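Local coordinates for protein 3-methyladenine DNA glycosylase (Helicobacter pylori, PDB 1PU6) that excises 3-methyladenine and related alkylated bases from DNA, acting as a helix-hairpin-helix glycosylase in base excision repair, at residues 143-148 with 193-198; 64-69 with 108-113; 2-7 with 176-181. All coordinates share one frame; numbering follows the deposited sequence.

Interaction 1: 143-148 with 193-198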
loop_
_atom_site.group_PDB
_atom_site.type_symbol
_atom_site.label_atom_id
_atom_site.label_comp_id
_atom_site.label_asym_id
_atom_site.label_seq_id
_atom_site.Cartn_x
_atom_site.Cartn_y
_atom_site.Cartn_z
ATOM N N ALA A 143 8.960 -3.472 -1.961
ATOM C CA ALA A 143 9.109 -4.231 -3.214
ATOM C C ALA A 143 9.046 -5.758 -3.074
ATOM O O ALA A 143 9.749 -6.489 -3.847
ATOM C CB ALA A 143 10.386 -3.757 -4.017
ATOM N N LYS A 144 8.230 -6.244 -2.126
ATOM C CA LYS A 144 8.024 -7.694 -1.957
ATOM C C LYS A 144 6.927 -8.202 -2.853
ATOM O O LYS A 144 6.032 -7.416 -3.275
ATOM C CB LYS A 144 7.570 -8.030 -0.529
ATOM C CG LYS A 144 8.476 -7.553 0.537
ATOM C CD LYS A 144 9.784 -8.144 0.472
ATOM C CE LYS A 144 10.448 -7.873 1.839
ATOM N NZ LYS A 144 11.772 -8.523 1.840
ATOM N N GLU A 145 6.995 -9.512 -3.146
ATOM C CA GLU A 145 5.996 -10.149 -4.036
ATOM C C GLU A 145 4.726 -10.445 -3.266
ATOM O O GLU A 145 4.480 -11.568 -2.869
ATOM C CB GLU A 145 6.562 -11.427 -4.720
ATOM C CG GLU A 145 7.734 -11.103 -5.652
ATOM C CD GLU A 145 8.534 -12.333 -6.123
ATOM O OE1 GLU A 145 9.389 -12.121 -7.043
ATOM O OE2 GLU A 145 8.366 -13.494 -5.569
ATOM N N VAL A 146 3.959 -9.387 -3.001
ATOM C CA VAL A 146 2.699 -9.447 -2.241
ATOM C C VAL A 146 1.664 -8.634 -3.002
ATOM O O VAL A 146 1.943 -7.472 -3.412
ATOM C CB VAL A 146 2.906 -8.755 -0.865
ATOM C CG1 VAL A 146 1.617 -8.592 -0.141
ATOM C CG2 VAL A 146 3.902 -9.629 -0.052
ATOM N N MET A 147 0.456 -9.180 -3.198
ATOM C CA MET A 147 -0.635 -8.376 -3.793
ATOM C C MET A 147 -1.630 -7.888 -2.711
ATOM O O MET A 147 -2.243 -8.700 -2.031
ATOM C CB MET A 147 -1.410 -9.142 -4.874
ATOM C CG MET A 147 -2.236 -8.030 -5.794
ATOM S SD MET A 147 -2.864 -8.765 -7.142
ATOM C CE MET A 147 -4.367 -7.732 -7.337
ATOM N N VAL A 148 -1.815 -6.580 -2.585
ATOM C CA VAL A 148 -2.752 -5.997 -1.623
ATOM C C VAL A 148 -4.167 -6.289 -2.129
ATOM O O VAL A 148 -4.409 -6.221 -3.351
ATOM C CB VAL A 148 -2.575 -4.469 -1.591
ATOM C CG1 VAL A 148 -3.674 -3.795 -0.749
ATOM C CG2 VAL A 148 -1.177 -4.144 -1.049
ATOM N N ILE A 193 9.406 -5.854 -16.223
ATOM C CA ILE A 193 9.140 -5.611 -14.792
ATOM C C ILE A 193 9.163 -6.882 -13.948
ATOM O O ILE A 193 8.926 -7.994 -14.427
ATOM C CB ILE A 193 7.848 -4.750 -14.516
ATOM C CG1 ILE A 193 6.552 -5.587 -14.687
ATOM C CG2 ILE A 193 7.814 -3.396 -15.338
ATOM C CD1 ILE A 193 5.209 -4.779 -14.364
ATOM N N SER A 194 9.488 -6.717 -12.670
ATOM C CA SER A 194 9.401 -7.794 -11.703
ATOM C C SER A 194 7.970 -8.172 -11.307
ATOM O O SER A 194 6.999 -7.396 -11.478
ATOM C CB SER A 194 10.144 -7.368 -10.424
ATOM O OG SER A 194 9.423 -6.346 -9.720
ATOM N N LEU A 195 7.830 -9.363 -10.762
ATOM C CA LEU A 195 6.543 -9.808 -10.233
ATOM C C LEU A 195 6.042 -8.866 -9.120
ATOM O O LEU A 195 4.860 -8.570 -9.067
ATOM C CB LEU A 195 6.687 -11.254 -9.709
ATOM C CG LEU A 195 5.437 -11.833 -9.065
ATOM C CD1 LEU A 195 4.253 -11.782 -10.039
ATOM C CD2 LEU A 195 5.726 -13.267 -8.548
ATOM N N ALA A 196 6.912 -8.387 -8.237
ATOM C CA ALA A 196 6.443 -7.387 -7.254
ATOM C C ALA A 196 5.827 -6.119 -7.908
ATOM O O ALA A 196 4.761 -5.624 -7.470
ATOM C CB ALA A 196 7.553 -7.004 -6.308
ATOM N N GLN A 197 6.487 -5.575 -8.924
ATOM C CA GLN A 197 5.918 -4.382 -9.596
ATOM C C GLN A 197 4.617 -4.740 -10.308
ATOM O O GLN A 197 3.696 -3.901 -10.393
ATOM C CB GLN A 197 6.934 -3.810 -10.575
ATOM C CG GLN A 197 6.482 -2.423 -11.089
ATOM C CD GLN A 197 7.470 -1.799 -12.072
ATOM O OE1 GLN A 197 8.627 -2.245 -12.202
ATOM N NE2 GLN A 197 7.028 -0.748 -12.734
ATOM N N LEU A 198 4.551 -5.945 -10.899
ATOM C CA LEU A 198 3.302 -6.394 -11.492
ATOM C C LEU A 198 2.134 -6.365 -10.443
ATOM O O LEU A 198 1.055 -5.845 -10.721
ATOM C CB LEU A 198 3.464 -7.790 -12.134
ATOM C CG LEU A 198 2.264 -8.317 -12.902
ATOM C CD1 LEU A 198 2.817 -9.385 -14.013
ATOM C CD2 LEU A 198 1.278 -9.002 -11.991
HETATM O O HOH W 1 9.781 -9.412 -7.716
#
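Glu145 turns CG beside its own backbone N, anti to the carbonyl carbon (chi1 -64°), and then runs out extended, so that its chain lies across Leu195 at about a right angle. Leu195 meets it with CG anti to the backbone N (chi1 177°). That puts the CD2 methyl against the carboxylate carbon, Glu145 CD to Leu195 CD2 being 3.8 Å, while CG, the aliphatic part of the glutamate, lies near the backbone N of Ala196.

The loop 143-148 follows helix 131-141, the second helix of the helix-hairpin-helix, and Glu145 is the centre of an inverse gamma turn. The loop lies against the first turn of helix 195-203, its backbone coming closest where Glu145 faces Ala196. Ser194 is the N-cap of that helix, and its OG accepts from Gln197 N at 3.1 Å. The small side chain of Ala196 permits the close approach: its CB sits 3.3 Å from Ala143 O and 3.4 Å from Lys144 O.

A first-turn N-H lacks a backbone carbonyl acceptor one turn back, and at Ala196 a water supplies one, 3.1 Å from Ala196 N. The same water donates to Glu145 OE1 over 2.8 Å; the positive end of the helix dipole would probably favour a negative carboxylate here. Lys144 points away, its NZ bonded to Gln116 O.

Interaction 2: 64-69 with 108-113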
loop_
_atom_site.group_PDB
_atom_site.type_symbol
_atom_site.label_atom_id
_atom_site.label_comp_id
_atom_site.label_asym_id
_atom_site.label_seq_id
_atom_site.Cartn_x
_atom_site.Cartn_y
_atom_site.Cartn_z
ATOM N N ASP A 64 15.675 12.677 3.177
ATOM C CA ASP A 64 16.552 11.574 3.573
ATOM C C ASP A 64 15.698 10.627 4.384
ATOM O O ASP A 64 15.226 11.025 5.447
ATOM C CB ASP A 64 17.654 12.138 4.454
ATOM C CG ASP A 64 18.572 11.063 5.029
ATOM O OD1 ASP A 64 19.794 11.356 5.140
ATOM O OD2 ASP A 64 18.159 9.926 5.420
ATOM N N ASP A 65 15.479 9.391 3.901
ATOM C CA ASP A 65 14.505 8.529 4.584
ATOM C C ASP A 65 14.969 7.995 5.925
ATOM O O ASP A 65 14.123 7.638 6.772
ATOM C CB ASP A 65 14.109 7.357 3.670
ATOM C CG ASP A 65 12.965 7.737 2.735
ATOM O OD1 ASP A 65 12.628 6.911 1.850
ATOM O OD2 ASP A 65 12.365 8.858 2.831
ATOM N N GLU A 66 16.290 7.891 6.139
ATOM C CA GLU A 66 16.750 7.477 7.467
ATOM C C GLU A 66 16.438 8.563 8.502
ATOM O O GLU A 66 16.014 8.239 9.643
ATOM C CB GLU A 66 18.257 7.076 7.489
ATOM C CG GLU A 66 18.552 5.882 6.553
ATOM C CD GLU A 66 17.819 4.528 6.878
ATOM O OE1 GLU A 66 17.869 3.612 5.984
ATOM O OE2 GLU A 66 17.204 4.389 7.983
ATOM N N ILE A 67 16.590 9.837 8.113
ATOM C CA ILE A 67 16.171 10.928 8.989
ATOM C C ILE A 67 14.650 10.992 9.144
ATOM O O ILE A 67 14.153 11.243 10.270
ATOM C CB ILE A 67 16.753 12.281 8.508
ATOM C CG1 ILE A 67 18.271 12.276 8.689
ATOM C CG2 ILE A 67 16.190 13.470 9.310
ATOM C CD1 ILE A 67 18.942 13.493 8.104
ATOM N N ASN A 68 13.901 10.782 8.054
ATOM C CA ASN A 68 12.428 10.774 8.148
ATOM C C ASN A 68 11.919 9.746 9.161
ATOM O O ASN A 68 10.966 10.022 9.903
ATOM C CB ASN A 68 11.817 10.463 6.766
ATOM C CG ASN A 68 11.956 11.618 5.758
ATOM O OD1 ASN A 68 11.898 11.387 4.501
ATOM N ND2 ASN A 68 12.105 12.813 6.236
ATOM N N LEU A 69 12.528 8.549 9.181
ATOM C CA LEU A 69 12.112 7.487 10.096
ATOM C C LEU A 69 12.336 7.947 11.548
ATOM O O LEU A 69 11.469 7.778 12.434
ATOM C CB LEU A 69 12.896 6.183 9.771
ATOM C CG LEU A 69 12.760 5.020 10.765
ATOM C CD1 LEU A 69 11.291 4.549 10.903
ATOM C CD2 LEU A 69 13.681 3.843 10.318
ATOM N N PHE A 108 15.329 -3.474 13.375
ATOM C CA PHE A 108 16.026 -3.510 12.083
ATOM C C PHE A 108 17.147 -2.494 11.898
ATOM O O PHE A 108 17.879 -2.564 10.908
ATOM C CB PHE A 108 15.003 -3.321 10.948
ATOM C CG PHE A 108 13.930 -4.363 10.956
ATOM C CD1 PHE A 108 14.186 -5.666 10.474
ATOM C CD2 PHE A 108 12.638 -4.057 11.436
ATOM C CE1 PHE A 108 13.188 -6.654 10.455
ATOM C CE2 PHE A 108 11.625 -5.063 11.460
ATOM C CZ PHE A 108 11.892 -6.358 10.962
ATOM N N GLN A 109 17.232 -1.511 12.800
ATOM C CA GLN A 109 18.279 -0.483 12.822
ATOM C C GLN A 109 18.115 0.628 11.794
ATOM O O GLN A 109 18.467 1.797 12.058
ATOM C CB GLN A 109 19.719 -1.096 12.837
ATOM C CG GLN A 109 20.005 -1.882 14.129
ATOM C CD GLN A 109 19.378 -3.293 14.181
ATOM O OE1 GLN A 109 19.446 -4.086 13.195
ATOM N NE2 GLN A 109 18.761 -3.617 15.342
ATOM N N SER A 110 17.626 0.284 10.602
ATOM C CA SER A 110 17.497 1.294 9.535
ATOM C C SER A 110 16.332 0.956 8.641
ATOM O O SER A 110 15.897 -0.194 8.597
ATOM C CB SER A 110 18.786 1.304 8.661
ATOM O OG SER A 110 19.014 0.053 7.989
ATOM N N PHE A 111 15.820 1.976 7.945
ATOM C CA PHE A 111 14.769 1.757 6.968
ATOM C C PHE A 111 15.311 0.852 5.848
ATOM O O PHE A 111 14.591 -0.000 5.343
ATOM C CB PHE A 111 14.259 3.103 6.397
ATOM C CG PHE A 111 13.103 2.972 5.484
ATOM C CD1 PHE A 111 11.908 2.375 5.923
ATOM C CD2 PHE A 111 13.180 3.458 4.160
ATOM C CE1 PHE A 111 10.807 2.246 5.049
ATOM C CE2 PHE A 111 12.073 3.348 3.285
ATOM C CZ PHE A 111 10.892 2.751 3.734
ATOM N N GLU A 112 16.573 1.019 5.454
ATOM C CA GLU A 112 17.120 0.176 4.385
ATOM C C GLU A 112 17.107 -1.307 4.777
ATOM O O GLU A 112 16.697 -2.157 3.983
ATOM C CB GLU A 112 18.576 0.587 4.063
ATOM C CG GLU A 112 19.224 -0.252 2.959
ATOM C CD GLU A 112 20.443 0.432 2.338
ATOM O OE1 GLU A 112 20.862 1.501 2.854
ATOM O OE2 GLU A 112 20.998 -0.103 1.340
ATOM N N ASN A 113 17.565 -1.626 5.992
ATOM C CA ASN A 113 17.546 -3.022 6.422
ATOM C C ASN A 113 16.137 -3.535 6.616
ATOM O O ASN A 113 15.851 -4.704 6.281
ATOM C CB ASN A 113 18.372 -3.202 7.702
ATOM C CG ASN A 113 18.652 -4.657 8.022
ATOM O OD1 ASN A 113 19.166 -5.439 7.159
ATOM N ND2 ASN A 113 18.345 -5.049 9.268
HETATM O O HOH W 2 20.562 3.345 5.311
#
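Glu66 meets Phe111 and Glu112 with its carboxylate, accepting from their two successive N-H groups at the N-terminus of helix 111-117, in the all-helical framework of an HhH-GPD glycosylase. Each oxygen takes one backbone N-H through its syn lone pair. Glu66 OE2 accepts from Phe111 N at 2.8 Å, in a fairly straight bond (161° at the hydrogen). Glu66 OE1 accepts from Glu112 N at 2.9 Å. A bend at chi2 (-62°) lets the carboxylate of Glu66 face the N-terminus of helix 111-117. An acidic group suits this place, since the N-H groups of a first turn lack backbone carbonyl acceptors and the helix dipole probably favours a negative charge. Ser110, just before the helix, is its N-cap: OG accepts from Asn113 N.

Beside this polar junction lies an apolar one. Phe111 sets CG anti to its backbone N, and the ring passes alongside helix 65-74 with its CD2 and CE2 side near Asp65. The CD2 methyl of Leu69 lies 4.0 Å from Phe111 CB, the two side chains passing at a slant. Asp65 stands with its carboxylate almost perpendicular to the Phe111 ring (87°), OD1 being 3.9 Å from Phe111 CE2. That oxygen is bonded to Phe31 N, and Phe31 also meets Phe111 edge to face, so helix 31-39, through Phe31, adjoins both side chains.

On the polar side a water donates both to Glu66 OE1, at 2.8 Å, and to Glu112 OE1, at 3.1 Å, lying between two carboxylates whose OE1 atoms stay 4.8 Å apart.

Interaction 3: 2-7 with 176-181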
loop_
_atom_site.group_PDB
_atom_site.type_symbol
_atom_site.label_atom_id
_atom_site.label_comp_id
_atom_site.label_asym_id
_atom_site.label_seq_id
_atom_site.Cartn_x
_atom_site.Cartn_y
_atom_site.Cartn_z
ATOM N N LEU A 2 -12.865 -18.282 -15.149
ATOM C CA LEU A 2 -12.388 -17.049 -14.391
ATOM C C LEU A 2 -11.269 -17.265 -13.312
ATOM O O LEU A 2 -11.474 -17.845 -12.232
ATOM C CB LEU A 2 -13.565 -16.258 -13.784
ATOM C CG LEU A 2 -13.208 -14.804 -13.440
ATOM C CD1 LEU A 2 -13.045 -13.999 -14.738
ATOM C CD2 LEU A 2 -14.213 -14.130 -12.470
ATOM N N ASP A 3 -10.074 -16.807 -13.629
ATOM C CA ASP A 3 -9.006 -16.747 -12.636
ATOM C C ASP A 3 -8.428 -15.343 -12.696
ATOM O O ASP A 3 -8.869 -14.518 -13.515
ATOM C CB ASP A 3 -7.927 -17.812 -12.856
ATOM C CG ASP A 3 -7.301 -17.767 -14.238
ATOM O OD1 ASP A 3 -6.906 -16.672 -14.677
ATOM O OD2 ASP A 3 -7.142 -18.795 -14.949
ATOM N N SER A 4 -7.455 -15.058 -11.839
ATOM C CA SER A 4 -6.971 -13.691 -11.715
ATOM C C SER A 4 -6.126 -13.316 -12.914
ATOM O O SER A 4 -5.951 -12.132 -13.166
ATOM C CB SER A 4 -6.190 -13.492 -10.423
ATOM O OG SER A 4 -4.940 -14.168 -10.463
ATOM N N PHE A 5 -5.585 -14.307 -13.634
ATOM C CA PHE A 5 -4.818 -13.965 -14.831
ATOM C C PHE A 5 -5.739 -13.441 -15.920
ATOM O O PHE A 5 -5.409 -12.473 -16.617
ATOM C CB PHE A 5 -3.977 -15.163 -15.340
ATOM C CG PHE A 5 -3.197 -14.852 -16.581
ATOM C CD1 PHE A 5 -3.411 -15.575 -17.750
ATOM C CD2 PHE A 5 -2.289 -13.794 -16.598
ATOM C CE1 PHE A 5 -2.673 -15.250 -18.940
ATOM C CE2 PHE A 5 -1.578 -13.471 -17.756
ATOM C CZ PHE A 5 -1.763 -14.194 -18.909
ATOM N N GLU A 6 -6.931 -14.026 -16.032
ATOM C CA GLU A 6 -7.962 -13.457 -16.941
ATOM C C GLU A 6 -8.381 -12.017 -16.598
ATOM O O GLU A 6 -8.526 -11.169 -17.520
ATOM C CB GLU A 6 -9.163 -14.375 -17.086
ATOM C CG GLU A 6 -8.782 -15.787 -17.540
ATOM C CD GLU A 6 -8.258 -15.823 -18.972
ATOM O OE1 GLU A 6 -7.381 -16.673 -19.250
ATOM O OE2 GLU A 6 -8.714 -15.002 -19.826
ATOM N N ILE A 7 -8.513 -11.742 -15.296
ATOM C CA ILE A 7 -8.887 -10.417 -14.812
ATOM C C ILE A 7 -7.739 -9.442 -15.128
ATOM O O ILE A 7 -8.000 -8.329 -15.597
ATOM C CB ILE A 7 -9.198 -10.453 -13.288
ATOM C CG1 ILE A 7 -10.468 -11.291 -13.040
ATOM C CG2 ILE A 7 -9.339 -9.023 -12.696
ATOM C CD1 ILE A 7 -10.742 -11.581 -11.582
ATOM N N LYS A 176 -2.454 -16.436 -6.915
ATOM C CA LYS A 176 -2.212 -17.741 -7.537
ATOM C C LYS A 176 -2.456 -17.776 -9.063
ATOM O O LYS A 176 -1.759 -18.501 -9.784
ATOM C CB LYS A 176 -2.986 -18.845 -6.800
ATOM C CG LYS A 176 -4.454 -18.979 -7.122
ATOM C CD LYS A 176 -5.145 -19.858 -6.023
ATOM C CE LYS A 176 -6.229 -20.792 -6.548
ATOM N NZ LYS A 176 -5.706 -21.788 -7.551
ATOM N N GLY A 177 -3.430 -17.007 -9.554
ATOM C CA GLY A 177 -3.675 -16.964 -10.995
ATOM C C GLY A 177 -2.458 -16.404 -11.734
ATOM O O GLY A 177 -2.126 -16.852 -12.818
ATOM N N VAL A 178 -1.787 -15.423 -11.128
ATOM C CA VAL A 178 -0.567 -14.874 -11.727
ATOM C C VAL A 178 0.573 -15.936 -11.637
ATOM O O VAL A 178 1.295 -16.204 -12.624
ATOM C CB VAL A 178 -0.170 -13.542 -11.055
ATOM C CG1 VAL A 178 1.163 -13.022 -11.637
ATOM C CG2 VAL A 178 -1.279 -12.488 -11.245
ATOM N N GLN A 179 0.762 -16.524 -10.457
ATOM C CA GLN A 179 1.822 -17.549 -10.281
ATOM C C GLN A 179 1.683 -18.710 -11.266
ATOM O O GLN A 179 2.681 -19.238 -11.818
ATOM C CB GLN A 179 1.791 -18.120 -8.857
ATOM C CG GLN A 179 2.130 -17.099 -7.762
ATOM C CD GLN A 179 1.735 -17.598 -6.315
ATOM O OE1 GLN A 179 2.029 -16.933 -5.336
ATOM N NE2 GLN A 179 1.097 -18.786 -6.218
ATOM N N GLU A 180 0.458 -19.155 -11.464
ATOM C CA GLU A 180 0.183 -20.297 -12.347
ATOM C C GLU A 180 0.418 -19.975 -13.831
ATOM O O GLU A 180 0.484 -20.891 -14.668
ATOM C CB GLU A 180 -1.271 -20.765 -12.104
ATOM C CG GLU A 180 -1.449 -21.524 -10.778
ATOM C CD GLU A 180 -2.884 -21.578 -10.243
ATOM O OE1 GLU A 180 -3.036 -21.974 -9.053
ATOM O OE2 GLU A 180 -3.848 -21.214 -10.970
ATOM N N ASN A 181 0.543 -18.685 -14.149
ATOM C CA ASN A 181 0.669 -18.181 -15.501
ATOM C C ASN A 181 1.830 -17.162 -15.562
ATOM O O ASN A 181 1.753 -16.143 -16.261
ATOM C CB ASN A 181 -0.632 -17.476 -15.920
ATOM C CG ASN A 181 -1.779 -18.419 -16.086
ATOM O OD1 ASN A 181 -1.832 -19.164 -17.099
ATOM N ND2 ASN A 181 -2.704 -18.438 -15.130
#
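Phe5 and Asn181 give up the most surface here, Asn181 CB lying over one face of the ring. It sits 3.9 Å from the Phe5 ring centroid and 20° off the ring normal, a CH-pi contact. The amide lies almost parallel to the ring, the planes diverging by only 18°, and is placed toward Phe5 CD1 and CB: Asn181 CG is 3.7 Å from Phe5 CD1, and Asn181 ND2 is 3.5 Å from Phe5 CB. With CG anti to the backbone N (chi1 179°), Phe5 carries its ring past Asn181 to helix 182-187, where Ser184 and Ala185 touch it.

The amide is kept in this attitude by ND2, which donates to Gly177 O at 2.9 Å in the carbonyl plane. Asn181 occupies the N-cap position of helix 182-187, so this bond links the junction of two consecutive helices in the all-helical HhH-GPD fold. The N-terminal helix 4-12, capped by Asp3 OD1 at Glu6 N, packs on that junction.

Gly177 is the third large contributor. There is no room for a side chain at this position, because Ser4 comes close against the helix, OG lying 3.1 Å from Gly177 CA. Serine is small enough for so close a fit, and its OG is satisfied by a hydrogen bond with Phe174 O. Val178, next along, turns CG2 to within 4.1 Å of Ser4 OG.

How the interactions relate
Interactions 1 and 3 adjoin, their centres 14 Å apart, and meet through Val178: its CG1 lies 3.7 Å from Leu195 CD1 and 4.0 Å from Leu198 CD2. Helix 167-179 therefore carries the N-terminal helix on one flank and helix 195-203 on another. The segments of these two contacts alternate along the chain, knitting the N-terminus to the later helices. Interaction 2 is nested inside the loop closed by interaction 3 but lies about 35 Å away between centres, on the opposite side of the molecule. Interaction 1 stands between them, about 22 Å from interaction 2 between centres, where its loop leaves the helix-hairpin-helix.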